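Local coordinates for ribosomal RNA small subunit methyltransferase E (Legionella pneumophila, PDB 5O95), which probably methylates N3 of a specific uridine in 16S ribosomal RNA, using S-adenosyl-L-methionine as the methyl donor, at residues V163-L174 with Y185-I196; L81-I89 with V107-C118. One frame throughout, in Å; residues are numbered along the deposited sequence. Where two conformers were deposited one is given.

Interaction 1: residues V163-L174 with Y185-I196; sequences VREAKEHLKLIL and YPVQPPDVALII
Val163, in the last turn of helix 159-165, meets strand 191-196: the side chains of Val163 and Ile195 cross at about a right angle, CG1 meeting CD1. Past the helix, Glu168 bends at chi2 (79°) and lays its carboxylate over Ala193, OE1 lying 3.4 Å from Ala193 CB. Asp191 OD1 takes the backbone N-H of His169 at 2.8 Å, almost straight at 176° but from above the carboxylate plane, and Pro190 sets its CG over the centre of the His169 ring in a CH-pi contact. From Leu170 to Leu174 the chain runs parallel to strand 191-196 inside the six-stranded parallel sheet of the SPOUT methyltransferase domain, with Ala193 N bonded to Leu170 O and Leu172 N to Ala193 O. Leu170 lies alongside Val192, and its CD2 also reaches Val187 CG2 at 3.9 Å. Leu172 CD2 sits over the face of Tyr185, 3.8 Å from the ring centroid, while Tyr185 OH is bonded to Pro217 O. Ile173 packs CG1 obliquely against Ile195 CB on the other face of the sheet. At Leu174, an S-adenosyl-L-methionine-binding residue, N bonds Ile195 O.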
# COMPACT_ATOMS: atom_id res chain seq x y z
N VAL B 163 -12.20 22.37 -0.84
CA VAL B 163 -11.68 23.19 0.24
C VAL B 163 -12.74 24.12 0.81
O VAL B 163 -12.72 24.44 2.01
CB VAL B 163 -10.38 23.91 -0.16
CG1 VAL B 163 -9.38 22.91 -0.73
CG2 VAL B 163 -10.65 25.05 -1.13
N ARG B 164 -13.70 24.56 -0.01
CA ARG B 164 -14.74 25.45 0.48
C ARG B 164 -15.63 24.75 1.50
O ARG B 164 -16.03 25.34 2.51
CB ARG B 164 -15.56 26.01 -0.70
CG ARG B 164 -17.04 26.19 -0.41
CD ARG B 164 -17.70 27.09 -1.45
NE ARG B 164 -17.28 26.78 -2.82
CZ ARG B 164 -17.93 25.94 -3.62
NH1 ARG B 164 -19.04 25.34 -3.21
NH2 ARG B 164 -17.47 25.72 -4.85
N GLU B 165 -15.90 23.46 1.28
CA GLU B 165 -16.85 22.72 2.10
C GLU B 165 -16.21 21.99 3.28
O GLU B 165 -16.94 21.57 4.19
CB GLU B 165 -17.60 21.69 1.25
CG GLU B 165 -18.43 22.33 0.15
CD GLU B 165 -19.09 21.30 -0.75
OE1 GLU B 165 -18.70 20.11 -0.70
OE2 GLU B 165 -19.99 21.68 -1.52
N ALA B 166 -14.89 21.81 3.28
CA ALA B 166 -14.23 20.99 4.30
C ALA B 166 -14.39 21.63 5.67
O ALA B 166 -14.02 22.79 5.88
CB ALA B 166 -12.75 20.82 3.95
N LYS B 167 -14.95 20.87 6.61
CA LYS B 167 -15.13 21.36 7.97
C LYS B 167 -14.39 20.52 9.01
O LYS B 167 -14.57 20.74 10.22
CB LYS B 167 -16.62 21.49 8.29
CG LYS B 167 -17.33 22.50 7.38
CD LYS B 167 -18.83 22.56 7.64
CE LYS B 167 -19.50 23.53 6.67
NZ LYS B 167 -20.98 23.57 6.83
N GLU B 168 -13.53 19.60 8.57
CA GLU B 168 -12.76 18.77 9.49
C GLU B 168 -11.86 19.64 10.37
O GLU B 168 -11.38 20.70 9.96
CB GLU B 168 -11.92 17.77 8.70
CG GLU B 168 -12.69 16.59 8.11
CD GLU B 168 -13.45 16.94 6.84
OE1 GLU B 168 -13.19 18.02 6.27
OE2 GLU B 168 -14.29 16.13 6.40
N HIS B 169 -11.61 19.17 11.60
CA HIS B 169 -10.85 19.97 12.56
C HIS B 169 -9.39 20.11 12.16
O HIS B 169 -8.77 21.14 12.45
CB HIS B 169 -10.94 19.37 13.96
CG HIS B 169 -12.28 19.55 14.61
ND1 HIS B 169 -12.44 19.62 15.98
CD2 HIS B 169 -13.51 19.67 14.07
CE1 HIS B 169 -13.72 19.77 16.26
NE2 HIS B 169 -14.40 19.81 15.12
N LEU B 170 -8.82 19.10 11.52
CA LEU B 170 -7.46 19.15 11.02
C LEU B 170 -7.51 18.97 9.51
O LEU B 170 -8.19 18.07 9.02
CB LEU B 170 -6.62 18.04 11.65
CG LEU B 170 -5.18 17.90 11.15
CD1 LEU B 170 -4.36 19.16 11.43
CD2 LEU B 170 -4.53 16.67 11.78
N LYS B 171 -6.81 19.84 8.78
CA LYS B 171 -6.88 19.82 7.32
C LYS B 171 -5.47 19.80 6.77
O LYS B 171 -4.68 20.71 7.03
CB LYS B 171 -7.67 21.03 6.81
CG LYS B 171 -9.13 21.01 7.27
CD LYS B 171 -9.95 22.17 6.72
CE LYS B 171 -9.64 23.47 7.44
NZ LYS B 171 -10.72 24.50 7.23
N LEU B 172 -5.14 18.73 6.06
CA LEU B 172 -3.78 18.50 5.59
C LEU B 172 -3.77 18.30 4.08
O LEU B 172 -4.73 17.80 3.48
CB LEU B 172 -3.19 17.26 6.25
CG LEU B 172 -3.15 17.30 7.77
CD1 LEU B 172 -2.72 15.93 8.28
CD2 LEU B 172 -2.21 18.38 8.26
N ILE B 173 -2.66 18.68 3.47
CA ILE B 173 -2.46 18.44 2.05
C ILE B 173 -1.04 17.91 1.86
O ILE B 173 -0.10 18.45 2.44
CB ILE B 173 -2.72 19.73 1.23
CG1 ILE B 173 -2.51 19.49 -0.27
CG2 ILE B 173 -1.91 20.90 1.77
CD1 ILE B 173 -3.09 20.61 -1.12
N LEU B 174 -0.91 16.84 1.09
CA LEU B 174 0.41 16.31 0.75
C LEU B 174 1.06 17.23 -0.27
O LEU B 174 0.74 17.18 -1.46
CB LEU B 174 0.31 14.89 0.21
CG LEU B 174 0.24 13.78 1.26
CD1 LEU B 174 0.22 12.44 0.57
CD2 LEU B 174 1.45 13.88 2.18
N TYR B 185 1.69 18.14 13.74
CA TYR B 185 0.27 18.42 13.63
C TYR B 185 -0.50 17.64 14.69
O TYR B 185 -0.11 16.53 15.06
CB TYR B 185 -0.25 18.03 12.24
CG TYR B 185 0.34 18.87 11.14
CD1 TYR B 185 0.15 20.25 11.13
CD2 TYR B 185 1.08 18.29 10.12
CE1 TYR B 185 0.70 21.03 10.13
CE2 TYR B 185 1.64 19.08 9.12
CZ TYR B 185 1.42 20.44 9.13
OH TYR B 185 1.97 21.23 8.14
N PRO B 186 -1.61 18.20 15.19
CA PRO B 186 -2.45 17.52 16.20
C PRO B 186 -3.33 16.44 15.58
O PRO B 186 -4.55 16.60 15.39
CB PRO B 186 -3.25 18.68 16.80
CG PRO B 186 -3.45 19.60 15.63
CD PRO B 186 -2.13 19.54 14.87
N VAL B 187 -2.71 15.32 15.22
CA VAL B 187 -3.42 14.20 14.61
C VAL B 187 -4.11 13.44 15.73
O VAL B 187 -3.49 12.65 16.45
CB VAL B 187 -2.49 13.30 13.79
CG1 VAL B 187 -3.30 12.20 13.12
CG2 VAL B 187 -1.73 14.12 12.74
N GLN B 188 -5.41 13.68 15.88
CA GLN B 188 -6.21 13.13 16.97
C GLN B 188 -7.67 13.28 16.58
O GLN B 188 -8.00 14.10 15.72
CB GLN B 188 -5.93 13.87 18.27
CG GLN B 188 -6.22 15.35 18.19
CD GLN B 188 -5.64 16.11 19.36
OE1 GLN B 188 -4.44 16.07 19.61
NE2 GLN B 188 -6.50 16.81 20.10
N PRO B 189 -8.56 12.50 17.18
CA PRO B 189 -9.98 12.67 16.90
C PRO B 189 -10.41 14.10 17.19
O PRO B 189 -9.80 14.78 18.03
CB PRO B 189 -10.64 11.68 17.87
CG PRO B 189 -9.61 10.63 18.07
CD PRO B 189 -8.30 11.37 18.09
N PRO B 190 -11.49 14.59 16.56
CA PRO B 190 -12.47 13.79 15.80
C PRO B 190 -12.09 13.40 14.38
O PRO B 190 -12.30 12.24 14.00
CB PRO B 190 -13.70 14.70 15.76
CG PRO B 190 -13.14 16.10 15.84
CD PRO B 190 -11.89 16.00 16.69
N ASP B 191 -11.55 14.33 13.59
CA ASP B 191 -11.52 14.10 12.15
C ASP B 191 -10.37 14.84 11.50
O ASP B 191 -9.76 15.75 12.07
CB ASP B 191 -12.86 14.47 11.49
CG ASP B 191 -13.32 15.89 11.82
OD1 ASP B 191 -12.58 16.65 12.46
OD2 ASP B 191 -14.46 16.23 11.43
N VAL B 192 -10.08 14.43 10.27
CA VAL B 192 -9.01 15.03 9.49
C VAL B 192 -9.40 14.93 8.02
O VAL B 192 -9.92 13.90 7.57
CB VAL B 192 -7.65 14.36 9.80
CG1 VAL B 192 -7.72 12.86 9.61
CG2 VAL B 192 -6.53 14.95 8.94
N ALA B 193 -9.17 16.02 7.28
CA ALA B 193 -9.30 16.03 5.83
C ALA B 193 -7.89 15.97 5.26
O ALA B 193 -7.00 16.68 5.73
CB ALA B 193 -10.02 17.28 5.34
N LEU B 194 -7.69 15.08 4.30
CA LEU B 194 -6.38 14.90 3.67
C LEU B 194 -6.54 14.97 2.17
O LEU B 194 -7.27 14.15 1.59
CB LEU B 194 -5.80 13.54 4.05
CG LEU B 194 -4.52 13.10 3.35
CD1 LEU B 194 -3.37 13.99 3.78
CD2 LEU B 194 -4.27 11.63 3.66
N ILE B 195 -5.83 15.91 1.54
CA ILE B 195 -5.81 16.05 0.09
C ILE B 195 -4.54 15.39 -0.44
O ILE B 195 -3.43 15.76 -0.05
CB ILE B 195 -5.83 17.53 -0.31
CG1 ILE B 195 -7.14 18.19 0.13
CG2 ILE B 195 -5.68 17.66 -1.83
CD1 ILE B 195 -7.22 19.65 -0.17
N ILE B 196 -4.71 14.41 -1.32
CA ILE B 196 -3.61 13.84 -2.09
C ILE B 196 -3.82 14.26 -3.53
O ILE B 196 -4.84 13.92 -4.14
CB ILE B 196 -3.61 12.32 -1.99
CG1 ILE B 196 -3.65 11.94 -0.52
CG2 ILE B 196 -2.42 11.72 -2.76
CD1 ILE B 196 -2.78 10.83 -0.16

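Interaction 2: residues L81-I89 with V107-C118; sequences LKIHLAQAI and VACITPLITERC
Strands 82-88 and 109-114 run parallel with their axes turned 33° apart, paired from His84 with Cys109 to Ala88 with Leu113, and at the start Ile83 O accepts both Ala108 N (2.9 Å) and Cys109 N (3.2 Å). Val107 CG2 packs beside that carbonyl and on Leu85 CB. His84 makes the polar side-chain contact: with CG anti to the backbone N (chi1 -177°), the ring swings across to strand 109-114 and NE2 hydrogen-bonds Thr111 OG1 at 2.7 Å. Cys109 CB lies over one face of the ring, 3.9 Å from the centroid. Since His84 ND1 is bonded to Glu168 OE2, both ring nitrogens are engaged and the rotation of the imidazole is fixed. Further along, Ala86 CB touches Leu113 CD2 on the same face of the sheet. Ile89 spreads its branches at the far end: the side chain crosses Pro112 at about a right angle, CG2 on CB, CD1 reaches Ile114 CG1 at 4.1 Å, and CG1 meets Cys118 SG. That sulfur also accepts Thr115 N (3.4 Å) across the turn 115-118. With helix 94-104 between the strands, this is a beta-alpha-beta unit, the recurring element of the parallel sheet in the SPOUT fold.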
# COMPACT_ATOMS: atom_id res chain seq x y z
N LEU B 81 -10.60 8.02 14.79
CA LEU B 81 -10.18 9.14 13.97
C LEU B 81 -10.86 8.99 12.62
O LEU B 81 -10.65 7.99 11.93
CB LEU B 81 -8.66 9.11 13.81
CG LEU B 81 -8.06 10.11 12.83
CD1 LEU B 81 -8.13 11.52 13.42
CD2 LEU B 81 -6.59 9.77 12.49
N LYS B 82 -11.71 9.96 12.25
CA LYS B 82 -12.45 9.91 10.99
C LYS B 82 -11.67 10.68 9.93
O LYS B 82 -11.61 11.91 9.97
CB LYS B 82 -13.83 10.53 11.16
CG LYS B 82 -14.59 10.04 12.35
CD LYS B 82 -14.71 8.55 12.35
CE LYS B 82 -15.51 8.11 13.58
NZ LYS B 82 -15.45 6.64 13.86
N ILE B 83 -11.06 9.96 9.00
CA ILE B 83 -10.26 10.58 7.95
C ILE B 83 -11.14 10.70 6.72
O ILE B 83 -11.78 9.73 6.30
CB ILE B 83 -9.02 9.73 7.63
CG1 ILE B 83 -8.21 9.46 8.91
CG2 ILE B 83 -8.19 10.42 6.55
CD1 ILE B 83 -7.03 8.54 8.68
N HIS B 84 -11.18 11.90 6.14
CA HIS B 84 -11.82 12.15 4.86
C HIS B 84 -10.69 12.35 3.84
O HIS B 84 -10.01 13.38 3.87
CB HIS B 84 -12.69 13.39 4.93
CG HIS B 84 -13.45 13.67 3.67
ND1 HIS B 84 -14.35 14.70 3.56
CD2 HIS B 84 -13.44 13.04 2.46
CE1 HIS B 84 -14.86 14.71 2.34
NE2 HIS B 84 -14.33 13.71 1.65
N LEU B 85 -10.51 11.36 2.97
CA LEU B 85 -9.48 11.36 1.94
C LEU B 85 -10.05 11.95 0.67
O LEU B 85 -11.09 11.50 0.19
CB LEU B 85 -9.06 9.92 1.64
CG LEU B 85 -8.13 9.82 0.43
CD1 LEU B 85 -6.80 10.59 0.63
CD2 LEU B 85 -7.88 8.34 0.09
N ALA B 86 -9.35 12.95 0.11
CA ALA B 86 -9.70 13.52 -1.19
C ALA B 86 -8.56 13.11 -2.11
O ALA B 86 -7.44 13.59 -1.95
CB ALA B 86 -9.83 15.04 -1.10
N GLN B 87 -8.83 12.16 -3.01
CA GLN B 87 -7.80 11.52 -3.81
C GLN B 87 -7.96 12.00 -5.24
O GLN B 87 -9.01 11.78 -5.85
CB GLN B 87 -7.95 10.00 -3.76
CG GLN B 87 -6.89 9.23 -4.56
CD GLN B 87 -5.51 9.28 -3.91
OE1 GLN B 87 -5.39 9.54 -2.72
NE2 GLN B 87 -4.45 9.04 -4.70
N ALA B 88 -6.92 12.64 -5.79
CA ALA B 88 -7.01 13.12 -7.16
C ALA B 88 -7.18 11.95 -8.12
O ALA B 88 -6.58 10.89 -7.94
CB ALA B 88 -5.75 13.91 -7.50
N ILE B 89 -8.02 12.15 -9.14
CA ILE B 89 -8.23 11.10 -10.12
C ILE B 89 -6.96 10.88 -10.93
O ILE B 89 -6.10 11.76 -11.04
CB ILE B 89 -9.47 11.36 -11.00
CG1 ILE B 89 -9.33 12.68 -11.76
CG2 ILE B 89 -10.72 11.37 -10.13
CD1 ILE B 89 -10.46 12.92 -12.79
N VAL B 107 -10.59 4.36 6.44
CA VAL B 107 -10.99 5.70 6.03
C VAL B 107 -12.49 5.85 6.27
O VAL B 107 -13.26 4.91 6.10
CB VAL B 107 -10.61 5.90 4.55
CG1 VAL B 107 -11.62 5.18 3.62
CG2 VAL B 107 -10.49 7.38 4.19
N ALA B 108 -12.89 7.05 6.69
CA ALA B 108 -14.30 7.32 6.98
C ALA B 108 -15.05 7.81 5.75
O ALA B 108 -16.24 7.49 5.60
CB ALA B 108 -14.39 8.37 8.08
N CYS B 109 -14.39 8.54 4.86
CA CYS B 109 -15.03 9.21 3.74
C CYS B 109 -13.99 9.35 2.63
O CYS B 109 -12.83 9.63 2.92
CB CYS B 109 -15.46 10.62 4.12
SG CYS B 109 -16.66 11.35 2.99
N ILE B 110 -14.43 9.19 1.38
CA ILE B 110 -13.54 9.31 0.22
C ILE B 110 -14.22 10.21 -0.80
O ILE B 110 -15.36 9.94 -1.18
CB ILE B 110 -13.27 7.94 -0.44
CG1 ILE B 110 -12.75 6.93 0.58
CG2 ILE B 110 -12.24 8.12 -1.57
CD1 ILE B 110 -12.91 5.50 0.12
N THR B 111 -13.50 11.23 -1.27
CA THR B 111 -13.97 12.08 -2.37
C THR B 111 -13.01 11.97 -3.55
O THR B 111 -11.83 12.30 -3.40
CB THR B 111 -14.09 13.55 -1.94
OG1 THR B 111 -15.08 13.68 -0.92
CG2 THR B 111 -14.46 14.44 -3.14
N PRO B 112 -13.44 11.50 -4.72
CA PRO B 112 -12.60 11.63 -5.91
C PRO B 112 -12.44 13.11 -6.23
O PRO B 112 -13.41 13.86 -6.23
CB PRO B 112 -13.39 10.89 -7.00
CG PRO B 112 -14.38 10.00 -6.22
CD PRO B 112 -14.70 10.80 -5.00
N LEU B 113 -11.21 13.53 -6.47
CA LEU B 113 -10.88 14.94 -6.58
C LEU B 113 -10.41 15.24 -8.00
O LEU B 113 -9.65 14.47 -8.58
CB LEU B 113 -9.78 15.30 -5.58
CG LEU B 113 -9.50 16.78 -5.32
CD1 LEU B 113 -10.74 17.48 -4.73
CD2 LEU B 113 -8.30 16.93 -4.41
N ILE B 114 -10.87 16.36 -8.54
CA ILE B 114 -10.40 16.86 -9.83
C ILE B 114 -9.58 18.11 -9.55
O ILE B 114 -10.06 19.04 -8.89
CB ILE B 114 -11.57 17.16 -10.78
CG1 ILE B 114 -12.48 15.93 -10.88
CG2 ILE B 114 -11.03 17.57 -12.14
CD1 ILE B 114 -13.85 16.24 -11.46
N THR B 115 -8.33 18.10 -10.01
CA THR B 115 -7.41 19.21 -9.83
C THR B 115 -6.81 19.55 -11.19
O THR B 115 -7.01 18.83 -12.17
CB THR B 115 -6.29 18.88 -8.83
OG1 THR B 115 -5.28 18.10 -9.48
CG2 THR B 115 -6.83 18.11 -7.64
N GLU B 116 -6.07 20.65 -11.22
CA GLU B 116 -5.63 21.24 -12.48
C GLU B 116 -4.66 20.32 -13.22
O GLU B 116 -4.70 20.24 -14.45
CB GLU B 116 -4.99 22.60 -12.20
CG GLU B 116 -4.50 23.35 -13.43
CD GLU B 116 -4.01 24.76 -13.10
OE1 GLU B 116 -4.84 25.59 -12.66
OE2 GLU B 116 -2.81 25.03 -13.27
N ARG B 117 -3.82 19.59 -12.48
CA ARG B 117 -2.79 18.77 -13.10
C ARG B 117 -3.14 17.28 -13.20
O ARG B 117 -2.25 16.48 -13.48
CB ARG B 117 -1.46 18.96 -12.37
CG ARG B 117 -1.05 20.41 -12.36
CD ARG B 117 0.35 20.60 -11.83
NE ARG B 117 0.80 21.97 -11.98
CZ ARG B 117 1.86 22.46 -11.33
NH1 ARG B 117 2.52 21.67 -10.49
NH2 ARG B 117 2.24 23.72 -11.51
N CYS B 118 -4.40 16.90 -13.01
CA CYS B 118 -4.76 15.51 -13.21
C CYS B 118 -4.55 15.11 -14.67
O CYS B 118 -4.72 15.91 -15.59
CB CYS B 118 -6.21 15.25 -12.79
SG CYS B 118 -6.46 15.41 -11.02

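How the interactions relate
Following the chain from the N terminus, interaction 2 comes first: strand 82-88 leads through helix 94-104 to strand 109-114, and their pairing closes that loop. The chain then continues through helix 124-145, strand 152-158 and helix 159-165 before interaction 1 closes the short helix-free connection between 163-174 and 185-196. The two loops are in series, neither nested nor crossed. In space they join, because strand 191-196 lies next to strand 82-88: Val192 O probably accepts His84 N and Leu194 O probably accepts Ala86 N, both at 2.8 Å. Four neighbouring strands of one parallel sheet, 109-114, 82-88, 191-196 and 170-174, are thereby tied together.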